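PA0821 (Pseudomonas aeruginosa, PDB 7DRG) is probably the immunity protein (antitoxin) of a type VI secretion system, neutralising a putative VRR-NUC nuclease effector. Local coordinates at residues 31-41 with 118-126; 66-76 with 86-94. All coordinates share one frame; numbering follows the deposited sequence.

Interaction 1 (31-41 with 118-126); sequences EDYIGAVLCLR and KSRDAGAWL
The guanidinium of R120 lies flat over one face of the Y33 ring, centres 4.0 Å apart and planes 13° from parallel. The chain, extended from CG to NE, crosses the ring at about a right angle and lays CD over the same face, 4.1 Å from the centroid. A flat guanidinium suits the broad face of a tyrosine; its NH2 also reaches E31 OE1 in a salt bridge whose hydrogen bond is weak and bent, and S190 takes its NE. Y33 OH is held by D194 and N193. Beyond the ring, the 118-121 type I turn presents D121 OD1 to I34 N at 2.9 Å, while K118 NZ grips that oxygen from the opposite face of the carboxylate. The loop leading into strand 126-131 follows strand 34-46 past a classic bulge, where G35 and A36 both face I20. A122 N bonds I34 O at 2.9 Å, and A122 CB, a small knob, sits 3.9 Å from A36 CA. With V37 CG1 set between backbone N and carbonyl carbon (chi1 57°), that methyl presses against the G123 backbone, 3.3 Å from G123 C. V37 CG2 and C39 CB both approach the compact methyl of A124, each at 4.2 Å.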
loop_
_atom_site.group_PDB
_atom_site.type_symbol
_atom_site.label_atom_id
_atom_site.label_comp_id
_atom_site.label_asym_id
_atom_site.label_seq_id
_atom_site.Cartn_x
_atom_site.Cartn_y
_atom_site.Cartn_z
ATOM N N GLU B 31 -9.119 -13.326 8.681
ATOM C CA GLU B 31 -10.051 -14.060 9.521
ATOM C C GLU B 31 -11.431 -14.036 8.879
ATOM O O GLU B 31 -11.674 -13.328 7.898
ATOM C CB GLU B 31 -10.088 -13.483 10.941
ATOM C CG GLU B 31 -8.834 -13.804 11.731
ATOM C CD GLU B 31 -8.693 -12.971 12.988
ATOM O OE1 GLU B 31 -9.699 -12.383 13.435
ATOM O OE2 GLU B 31 -7.567 -12.902 13.527
ATOM N N ASP B 32 -12.343 -14.813 9.461
ATOM C CA ASP B 32 -13.621 -15.135 8.824
ATOM C C ASP B 32 -14.681 -14.061 9.098
ATOM O O ASP B 32 -15.761 -14.334 9.613
ATOM C CB ASP B 32 -14.093 -16.507 9.294
ATOM C CG ASP B 32 -15.178 -17.088 8.412
ATOM O OD1 ASP B 32 -15.341 -16.599 7.274
ATOM O OD2 ASP B 32 -15.870 -18.027 8.861
ATOM N N TYR B 33 -14.359 -12.819 8.734
ATOM C CA TYR B 33 -15.325 -11.728 8.811
ATOM C C TYR B 33 -14.894 -10.656 7.823
ATOM O O TYR B 33 -13.768 -10.668 7.325
ATOM C CB TYR B 33 -15.447 -11.157 10.236
ATOM C CG TYR B 33 -14.270 -10.319 10.700
ATOM C CD1 TYR B 33 -13.130 -10.917 11.225
ATOM C CD2 TYR B 33 -14.297 -8.928 10.622
ATOM C CE1 TYR B 33 -12.053 -10.159 11.657
ATOM C CE2 TYR B 33 -13.218 -8.158 11.048
ATOM C CZ TYR B 33 -12.093 -8.784 11.563
ATOM O OH TYR B 33 -11.005 -8.047 11.989
ATOM N N ILE B 34 -15.804 -9.730 7.532
ATOM C CA ILE B 34 -15.515 -8.621 6.629
ATOM C C ILE B 34 -14.952 -7.476 7.466
ATOM O O ILE B 34 -15.663 -6.886 8.282
ATOM C CB ILE B 34 -16.761 -8.180 5.854
ATOM C CG1 ILE B 34 -17.340 -9.356 5.060
ATOM C CG2 ILE B 34 -16.423 -7.001 4.947
ATOM C CD1 ILE B 34 -18.675 -9.043 4.399
ATOM N N GLY B 35 -13.673 -7.156 7.263
ATOM C CA GLY B 35 -13.038 -6.129 8.069
ATOM C C GLY B 35 -13.276 -4.711 7.588
ATOM O O GLY B 35 -13.238 -3.771 8.388
ATOM N N ALA B 36 -13.478 -4.547 6.286
ATOM C CA ALA B 36 -13.642 -3.200 5.717
ATOM C C ALA B 36 -14.481 -3.254 4.445
ATOM O O ALA B 36 -14.340 -4.171 3.714
ATOM C CB ALA B 36 -12.286 -2.598 5.437
ATOM N N VAL B 37 -15.315 -2.246 4.228
ATOM C CA VAL B 37 -16.093 -2.205 2.967
ATOM C C VAL B 37 -16.068 -0.772 2.450
ATOM O O VAL B 37 -16.291 0.117 3.202
ATOM C CB VAL B 37 -17.514 -2.767 3.100
ATOM C CG1 VAL B 37 -18.310 -2.054 4.156
ATOM C CG2 VAL B 37 -18.247 -2.744 1.769
ATOM N N LEU B 38 -15.727 -0.625 1.185
ATOM C CA LEU B 38 -15.670 0.695 0.542
ATOM C C LEU B 38 -17.098 1.160 0.269
ATOM O O LEU B 38 -17.850 0.435 -0.318
ATOM C CB LEU B 38 -14.843 0.613 -0.743
ATOM C CG LEU B 38 -14.523 1.939 -1.423
ATOM C CD1 LEU B 38 -13.771 2.899 -0.523
ATOM C CD2 LEU B 38 -13.787 1.720 -2.722
ATOM N N CYS B 39 -17.404 2.361 0.716
ATOM C CA CYS B 39 -18.753 2.877 0.544
ATOM C C CYS B 39 -18.691 4.392 0.379
ATOM O O CYS B 39 -17.615 4.999 0.370
ATOM C CB CYS B 39 -19.636 2.460 1.726
ATOM S SG CYS B 39 -19.039 3.110 3.297
ATOM N N LEU B 40 -19.864 4.996 0.215
ATOM C CA LEU B 40 -20.003 6.446 0.155
ATOM C C LEU B 40 -20.491 6.916 1.521
ATOM O O LEU B 40 -21.645 6.678 1.888
ATOM C CB LEU B 40 -20.975 6.836 -0.952
ATOM C CG LEU B 40 -21.389 8.302 -1.042
ATOM C CD1 LEU B 40 -20.174 9.205 -1.107
ATOM C CD2 LEU B 40 -22.276 8.484 -2.275
ATOM N N ARG B 41 -19.619 7.594 2.262
ATOM C CA ARG B 41 -19.885 7.961 3.646
ATOM C C ARG B 41 -19.872 9.472 3.815
ATOM O O ARG B 41 -19.034 10.168 3.227
ATOM C CB ARG B 41 -18.852 7.335 4.586
ATOM C CG ARG B 41 -19.172 7.495 6.072
ATOM C CD ARG B 41 -18.209 6.646 6.921
ATOM N NE ARG B 41 -16.863 7.213 6.986
ATOM C CZ ARG B 41 -15.816 6.528 7.449
ATOM N NH1 ARG B 41 -15.987 5.278 7.842
ATOM N NH2 ARG B 41 -14.616 7.083 7.517
ATOM N N LYS B 118 -22.915 -10.647 9.658
ATOM C CA LYS B 118 -22.567 -10.885 11.049
ATOM C C LYS B 118 -22.383 -9.547 11.754
ATOM O O LYS B 118 -22.031 -8.548 11.127
ATOM C CB LYS B 118 -21.295 -11.727 11.138
ATOM C CG LYS B 118 -21.391 -13.029 10.350
ATOM C CD LYS B 118 -20.345 -14.049 10.776
ATOM C CE LYS B 118 -19.103 -13.973 9.911
ATOM N NZ LYS B 118 -18.343 -12.720 10.131
ATOM N N SER B 119 -22.654 -9.523 13.063
ATOM C CA SER B 119 -22.507 -8.271 13.801
ATOM C C SER B 119 -21.073 -7.750 13.747
ATOM O O SER B 119 -20.855 -6.540 13.879
ATOM C CB SER B 119 -22.962 -8.454 15.257
ATOM O OG SER B 119 -22.147 -9.406 15.929
ATOM N N ARG B 120 -20.102 -8.641 13.531
ATOM C CA ARG B 120 -18.696 -8.294 13.419
ATOM C C ARG B 120 -18.337 -7.735 12.046
ATOM O O ARG B 120 -17.282 -7.107 11.901
ATOM C CB ARG B 120 -17.860 -9.544 13.716
ATOM C CG ARG B 120 -16.381 -9.323 13.942
ATOM C CD ARG B 120 -15.713 -10.662 14.162
ATOM N NE ARG B 120 -14.301 -10.533 14.496
ATOM C CZ ARG B 120 -13.473 -11.564 14.587
ATOM N NH1 ARG B 120 -13.925 -12.790 14.359
ATOM N NH2 ARG B 120 -12.198 -11.371 14.895
ATOM N N ASP B 121 -19.182 -7.952 11.040
ATOM C CA ASP B 121 -18.873 -7.537 9.678
ATOM C C ASP B 121 -19.042 -6.034 9.498
ATOM O O ASP B 121 -20.040 -5.448 9.929
ATOM C CB ASP B 121 -19.785 -8.234 8.670
ATOM C CG ASP B 121 -19.472 -9.702 8.486
ATOM O OD1 ASP B 121 -18.337 -10.125 8.798
ATOM O OD2 ASP B 121 -20.372 -10.427 8.003
ATOM N N ALA B 122 -18.080 -5.421 8.811
ATOM C CA ALA B 122 -18.315 -4.110 8.220
ATOM C C ALA B 122 -19.446 -4.200 7.207
ATOM O O ALA B 122 -19.596 -5.205 6.509
ATOM C CB ALA B 122 -17.046 -3.590 7.544
ATOM N N GLY B 123 -20.264 -3.148 7.148
ATOM C CA GLY B 123 -21.351 -3.091 6.198
ATOM C C GLY B 123 -21.361 -1.750 5.489
ATOM O O GLY B 123 -20.852 -0.750 5.996
ATOM N N ALA B 124 -21.963 -1.747 4.299
ATOM C CA ALA B 124 -21.947 -0.560 3.453
ATOM C C ALA B 124 -23.039 0.444 3.794
ATOM O O ALA B 124 -22.924 1.606 3.398
ATOM C CB ALA B 124 -22.062 -0.970 1.981
ATOM N N TRP B 125 -24.075 0.036 4.523
ATOM C CA TRP B 125 -25.094 0.944 5.033
ATOM C C TRP B 125 -24.772 1.252 6.488
ATOM O O TRP B 125 -24.514 0.332 7.272
ATOM C CB TRP B 125 -26.492 0.327 4.949
ATOM C CG TRP B 125 -27.011 0.042 3.567
ATOM C CD1 TRP B 125 -26.890 -1.121 2.871
ATOM C CD2 TRP B 125 -27.787 0.925 2.743
ATOM N NE1 TRP B 125 -27.525 -1.014 1.656
ATOM C CE2 TRP B 125 -28.082 0.232 1.553
ATOM C CE3 TRP B 125 -28.248 2.234 2.893
ATOM C CZ2 TRP B 125 -28.817 0.806 0.516
ATOM C CZ3 TRP B 125 -28.983 2.805 1.863
ATOM C CH2 TRP B 125 -29.260 2.087 0.690
ATOM N N LEU B 126 -24.784 2.532 6.844
ATOM C CA LEU B 126 -24.397 2.960 8.183
ATOM C C LEU B 126 -25.203 4.186 8.579
ATOM O O LEU B 126 -25.433 5.075 7.755
ATOM C CB LEU B 126 -22.905 3.298 8.243
ATOM C CG LEU B 126 -22.407 3.962 9.528
ATOM C CD1 LEU B 126 -22.228 2.909 10.599
ATOM C CD2 LEU B 126 -21.117 4.743 9.286
HETATM O O HOH W 1 -15.922 -14.142 13.083
#

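Interaction 2 (66-76 with 86-94); sequences ERLAEPHLTWL and PLTAYRDTQ
Y90 reaches across to helix 52-69 and donates its phenol proton to E66 OE2, a very short bond of 2.5 Å between OH and OE2. The carboxylate oxygen meets the ring at its edge, in plane, although the two flat groups are turned 62° apart. Both side chains leave with CG anti to the backbone N (chi1 -165° in E66, 175° in Y90), and the extended glutamate is long enough to meet the phenol. A carboxylate is a strong acceptor for a phenol, and the bond fixes the far end of the tyrosine. The ring itself is covered on one face by L73, whose CB stands 3.6 Å from the centroid and almost on the ring normal, a CH-pi contact that an aliphatic residue makes well.

Residues 75-77 and 87-89 form a short antiparallel beta hairpin. L76 and T88 are its hydrogen-bonded pair: L76 N gives to T88 O at 2.8 Å, and T88 N returns a bond to L76 O at 3.0 Å. L76 O probably also accepts from a water 2.9 Å away, and the same water is hydrogen-bonded to T88 OG1 at 2.8 Å, bridging hydroxyl and carbonyl. W75 and A89 make the neighbouring non-hydrogen-bonded pair. Just beyond it Y90 N donates to T74 O at 2.9 Å, coming from well above the carbonyl plane as the chain enters the 3-10 segment 90-92. Y90 O is taken twice, by T93 N and by T93 OG1, while T93 CG2 turns its carbon side to L76 CB. T74 OG1 bonds the carbonyls of G116 and T114; T74 and W75 both face T114, forming a classic bulge. W75 lays CE3 3.7 Å from L87 CD1, with NE1 weakly bonded to the carbonyls of G116 and K117.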
loop_
_atom_site.group_PDB
_atom_site.type_symbol
_atom_site.label_atom_id
_atom_site.label_comp_id
_atom_site.label_asym_id
_atom_site.label_seq_id
_atom_site.Cartn_x
_atom_site.Cartn_y
_atom_site.Cartn_z
ATOM N N GLU B 66 -33.705 5.710 6.742
ATOM C CA GLU B 66 -34.300 4.388 6.878
ATOM C C GLU B 66 -35.239 4.074 5.722
ATOM O O GLU B 66 -35.426 2.897 5.388
ATOM C CB GLU B 66 -35.027 4.286 8.221
ATOM C CG GLU B 66 -35.378 2.882 8.650
ATOM C CD GLU B 66 -35.979 2.832 10.044
ATOM O OE1 GLU B 66 -36.857 3.673 10.344
ATOM O OE2 GLU B 66 -35.572 1.954 10.840
ATOM N N ARG B 67 -35.841 5.097 5.098
ATOM C CA ARG B 67 -36.660 4.835 3.918
ATOM C C ARG B 67 -35.853 4.128 2.839
ATOM O O ARG B 67 -36.384 3.267 2.126
ATOM C CB ARG B 67 -37.256 6.133 3.370
ATOM C CG ARG B 67 -38.240 5.899 2.231
ATOM C CD ARG B 67 -38.795 7.200 1.660
ATOM N NE ARG B 67 -37.740 8.040 1.099
ATOM C CZ ARG B 67 -37.222 7.884 -0.114
ATOM N NH1 ARG B 67 -37.662 6.915 -0.909
ATOM N NH2 ARG B 67 -36.260 8.696 -0.532
ATOM N N LEU B 68 -34.563 4.449 2.729
ATOM C CA LEU B 68 -33.695 3.768 1.779
ATOM C C LEU B 68 -33.099 2.489 2.347
ATOM O O LEU B 68 -32.966 1.494 1.626
ATOM C CB LEU B 68 -32.555 4.691 1.343
ATOM C CG LEU B 68 -32.917 6.119 0.949
ATOM C CD1 LEU B 68 -31.656 6.845 0.491
ATOM C CD2 LEU B 68 -33.995 6.128 -0.131
ATOM N N ALA B 69 -32.733 2.497 3.632
ATOM C CA ALA B 69 -31.866 1.471 4.197
ATOM C C ALA B 69 -32.613 0.337 4.886
ATOM O O ALA B 69 -31.986 -0.680 5.204
ATOM C CB ALA B 69 -30.902 2.102 5.207
ATOM N N GLU B 70 -33.915 0.492 5.129
ATOM C CA GLU B 70 -34.674 -0.497 5.892
ATOM C C GLU B 70 -34.501 -1.931 5.402
ATOM O O GLU B 70 -34.351 -2.823 6.255
ATOM C CB GLU B 70 -36.161 -0.102 5.907
ATOM C CG GLU B 70 -37.045 -0.950 6.826
ATOM C CD GLU B 70 -37.505 -2.249 6.182
ATOM O OE1 GLU B 70 -37.820 -3.206 6.924
ATOM O OE2 GLU B 70 -37.548 -2.316 4.935
ATOM N N PRO B 71 -34.504 -2.234 4.098
ATOM C CA PRO B 71 -34.340 -3.637 3.681
ATOM C C PRO B 71 -32.975 -4.217 4.009
ATOM O O PRO B 71 -32.809 -5.440 3.917
ATOM C CB PRO B 71 -34.560 -3.587 2.160
ATOM C CG PRO B 71 -35.241 -2.305 1.900
ATOM C CD PRO B 71 -34.742 -1.358 2.936
ATOM N N HIS B 72 -31.999 -3.390 4.396
ATOM C CA HIS B 72 -30.612 -3.814 4.484
ATOM C C HIS B 72 -30.003 -3.735 5.878
ATOM O O HIS B 72 -28.976 -4.380 6.110
ATOM C CB HIS B 72 -29.747 -2.978 3.527
ATOM C CG HIS B 72 -30.293 -2.913 2.135
ATOM N ND1 HIS B 72 -30.250 -3.985 1.270
ATOM C CD2 HIS B 72 -30.900 -1.908 1.460
ATOM C CE1 HIS B 72 -30.808 -3.644 0.121
ATOM N NE2 HIS B 72 -31.212 -2.390 0.211
ATOM N N LEU B 73 -30.586 -2.972 6.803
ATOM C CA LEU B 73 -30.004 -2.851 8.133
ATOM C C LEU B 73 -30.153 -4.156 8.903
ATOM O O LEU B 73 -31.157 -4.861 8.775
ATOM C CB LEU B 73 -30.678 -1.719 8.906
ATOM C CG LEU B 73 -30.448 -0.316 8.339
ATOM C CD1 LEU B 73 -31.158 0.723 9.194
ATOM C CD2 LEU B 73 -28.958 -0.018 8.258
ATOM N N THR B 74 -29.142 -4.475 9.714
ATOM C CA THR B 74 -29.108 -5.761 10.403
ATOM C C THR B 74 -28.831 -5.656 11.902
ATOM O O THR B 74 -29.314 -6.495 12.666
ATOM C CB THR B 74 -28.058 -6.666 9.755
ATOM O OG1 THR B 74 -26.824 -5.953 9.637
ATOM C CG2 THR B 74 -28.525 -7.116 8.381
ATOM N N TRP B 75 -28.084 -4.641 12.343
ATOM C CA TRP B 75 -27.647 -4.556 13.731
ATOM C C TRP B 75 -27.695 -3.123 14.240
ATOM O O TRP B 75 -27.449 -2.171 13.494
ATOM C CB TRP B 75 -26.215 -5.089 13.904
ATOM C CG TRP B 75 -26.041 -6.460 13.382
ATOM C CD1 TRP B 75 -25.437 -6.825 12.213
ATOM C CD2 TRP B 75 -26.487 -7.675 13.999
ATOM N NE1 TRP B 75 -25.486 -8.185 12.061
ATOM C CE2 TRP B 75 -26.116 -8.735 13.146
ATOM C CE3 TRP B 75 -27.170 -7.967 15.183
ATOM C CZ2 TRP B 75 -26.402 -10.064 13.439
ATOM C CZ3 TRP B 75 -27.449 -9.290 15.475
ATOM C CH2 TRP B 75 -27.062 -10.323 14.606
ATOM N N LEU B 76 -27.990 -2.985 15.533
ATOM C CA LEU B 76 -27.862 -1.718 16.244
ATOM C C LEU B 76 -26.869 -1.892 17.386
ATOM O O LEU B 76 -27.099 -2.705 18.296
ATOM C CB LEU B 76 -29.216 -1.245 16.782
ATOM C CG LEU B 76 -29.105 -0.040 17.713
ATOM C CD1 LEU B 76 -28.563 1.169 16.966
ATOM C CD2 LEU B 76 -30.469 0.260 18.321
ATOM N N PRO B 86 -25.817 -3.904 24.472
ATOM C CA PRO B 86 -24.967 -3.202 23.500
ATOM C C PRO B 86 -25.252 -3.593 22.062
ATOM O O PRO B 86 -25.124 -2.748 21.168
ATOM C CB PRO B 86 -23.547 -3.605 23.927
ATOM C CG PRO B 86 -23.670 -3.934 25.373
ATOM C CD PRO B 86 -25.031 -4.540 25.544
ATOM N N LEU B 87 -25.654 -4.836 21.811
ATOM C CA LEU B 87 -25.945 -5.323 20.469
ATOM C C LEU B 87 -27.388 -5.796 20.389
ATOM O O LEU B 87 -27.817 -6.627 21.194
ATOM C CB LEU B 87 -25.010 -6.467 20.081
ATOM C CG LEU B 87 -25.343 -7.076 18.720
ATOM C CD1 LEU B 87 -25.195 -6.025 17.624
ATOM C CD2 LEU B 87 -24.449 -8.279 18.450
ATOM N N THR B 88 -28.129 -5.279 19.406
ATOM C CA THR B 88 -29.518 -5.660 19.177
ATOM C C THR B 88 -29.721 -5.941 17.694
ATOM O O THR B 88 -29.286 -5.153 16.852
ATOM C CB THR B 88 -30.484 -4.553 19.637
ATOM O OG1 THR B 88 -30.165 -4.155 20.980
ATOM C CG2 THR B 88 -31.929 -5.034 19.581
ATOM N N ALA B 89 -30.379 -7.055 17.373
ATOM C CA ALA B 89 -30.769 -7.290 15.989
ATOM C C ALA B 89 -31.739 -6.204 15.541
ATOM O O ALA B 89 -32.608 -5.778 16.304
ATOM C CB ALA B 89 -31.413 -8.665 15.827
ATOM N N TYR B 90 -31.583 -5.750 14.294
ATOM C CA TYR B 90 -32.377 -4.618 13.814
ATOM C C TYR B 90 -33.873 -4.905 13.903
ATOM O O TYR B 90 -34.669 -4.014 14.230
ATOM C CB TYR B 90 -31.967 -4.274 12.380
ATOM C CG TYR B 90 -32.802 -3.196 11.712
ATOM C CD1 TYR B 90 -32.772 -1.883 12.167
ATOM C CD2 TYR B 90 -33.588 -3.494 10.606
ATOM C CE1 TYR B 90 -33.537 -0.890 11.546
ATOM C CE2 TYR B 90 -34.351 -2.518 9.984
ATOM C CZ TYR B 90 -34.314 -1.221 10.450
ATOM O OH TYR B 90 -35.071 -0.259 9.815
ATOM N N ARG B 91 -34.266 -6.152 13.629
ATOM C CA ARG B 91 -35.654 -6.583 13.771
ATOM C C ARG B 91 -36.200 -6.340 15.172
ATOM O O ARG B 91 -37.401 -6.102 15.333
ATOM C CB ARG B 91 -35.772 -8.073 13.447
ATOM C CG ARG B 91 -36.228 -8.402 12.050
ATOM C CD ARG B 91 -36.526 -9.891 11.947
ATOM N NE ARG B 91 -37.633 -10.281 12.818
ATOM C CZ ARG B 91 -38.903 -10.331 12.430
ATOM N NH1 ARG B 91 -39.227 -10.018 11.183
ATOM N NH2 ARG B 91 -39.850 -10.695 13.286
ATOM N N ASP B 92 -35.352 -6.437 16.195
ATOM C CA ASP B 92 -35.787 -6.362 17.585
ATOM C C ASP B 92 -35.691 -4.964 18.180
ATOM O O ASP B 92 -36.002 -4.789 19.364
ATOM C CB ASP B 92 -34.962 -7.323 18.444
ATOM C CG ASP B 92 -35.084 -8.760 17.991
ATOM O OD1 ASP B 92 -36.130 -9.098 17.398
ATOM O OD2 ASP B 92 -34.140 -9.545 18.236
ATOM N N THR B 93 -35.255 -3.973 17.411
ATOM C CA THR B 93 -34.995 -2.661 17.979
ATOM C C THR B 93 -36.288 -1.881 18.179
ATOM O O THR B 93 -37.272 -2.063 17.457
ATOM C CB THR B 93 -34.046 -1.851 17.093
ATOM O OG1 THR B 93 -34.618 -1.678 15.789
ATOM C CG2 THR B 93 -32.700 -2.548 16.968
ATOM N N GLN B 94 -36.268 -1.002 19.175
ATOM C CA GLN B 94 -37.297 0.009 19.341
ATOM C C GLN B 94 -37.073 1.139 18.343
ATOM O O GLN B 94 -35.950 1.349 17.876
ATOM C CB GLN B 94 -37.260 0.573 20.755
ATOM C CG GLN B 94 -37.536 -0.431 21.853
ATOM C CD GLN B 94 -37.384 0.183 23.228
ATOM O OE1 GLN B 94 -36.270 0.446 23.682
ATOM N NE2 GLN B 94 -38.506 0.436 23.890
HETATM O O HOH W 2 -28.176 -2.117 20.878
#

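Interaction 1 brackets interaction 2 along the chain: residues 31-41 come first, then 66-76 and 86-94, and finally 118-126. Their centres are 15 Å apart, and strand 34-46 leads directly to helix 52-69, whose C-terminal end belongs to interaction 2. Strand 109-114 pairs with both 75-77 and 126-131, which brings the hairpin and the loop before 126-131 close together. The two contacts touch there: W75 NE1 lies 3.3 Å from S119 N, the W125 ring stacks on H72, and W125 CE3 packs against A69 CB at 3.5 Å. W75 of the hairpin and W125 of the loop thus join the loop, helix and hairpin on one side of the chain's centre.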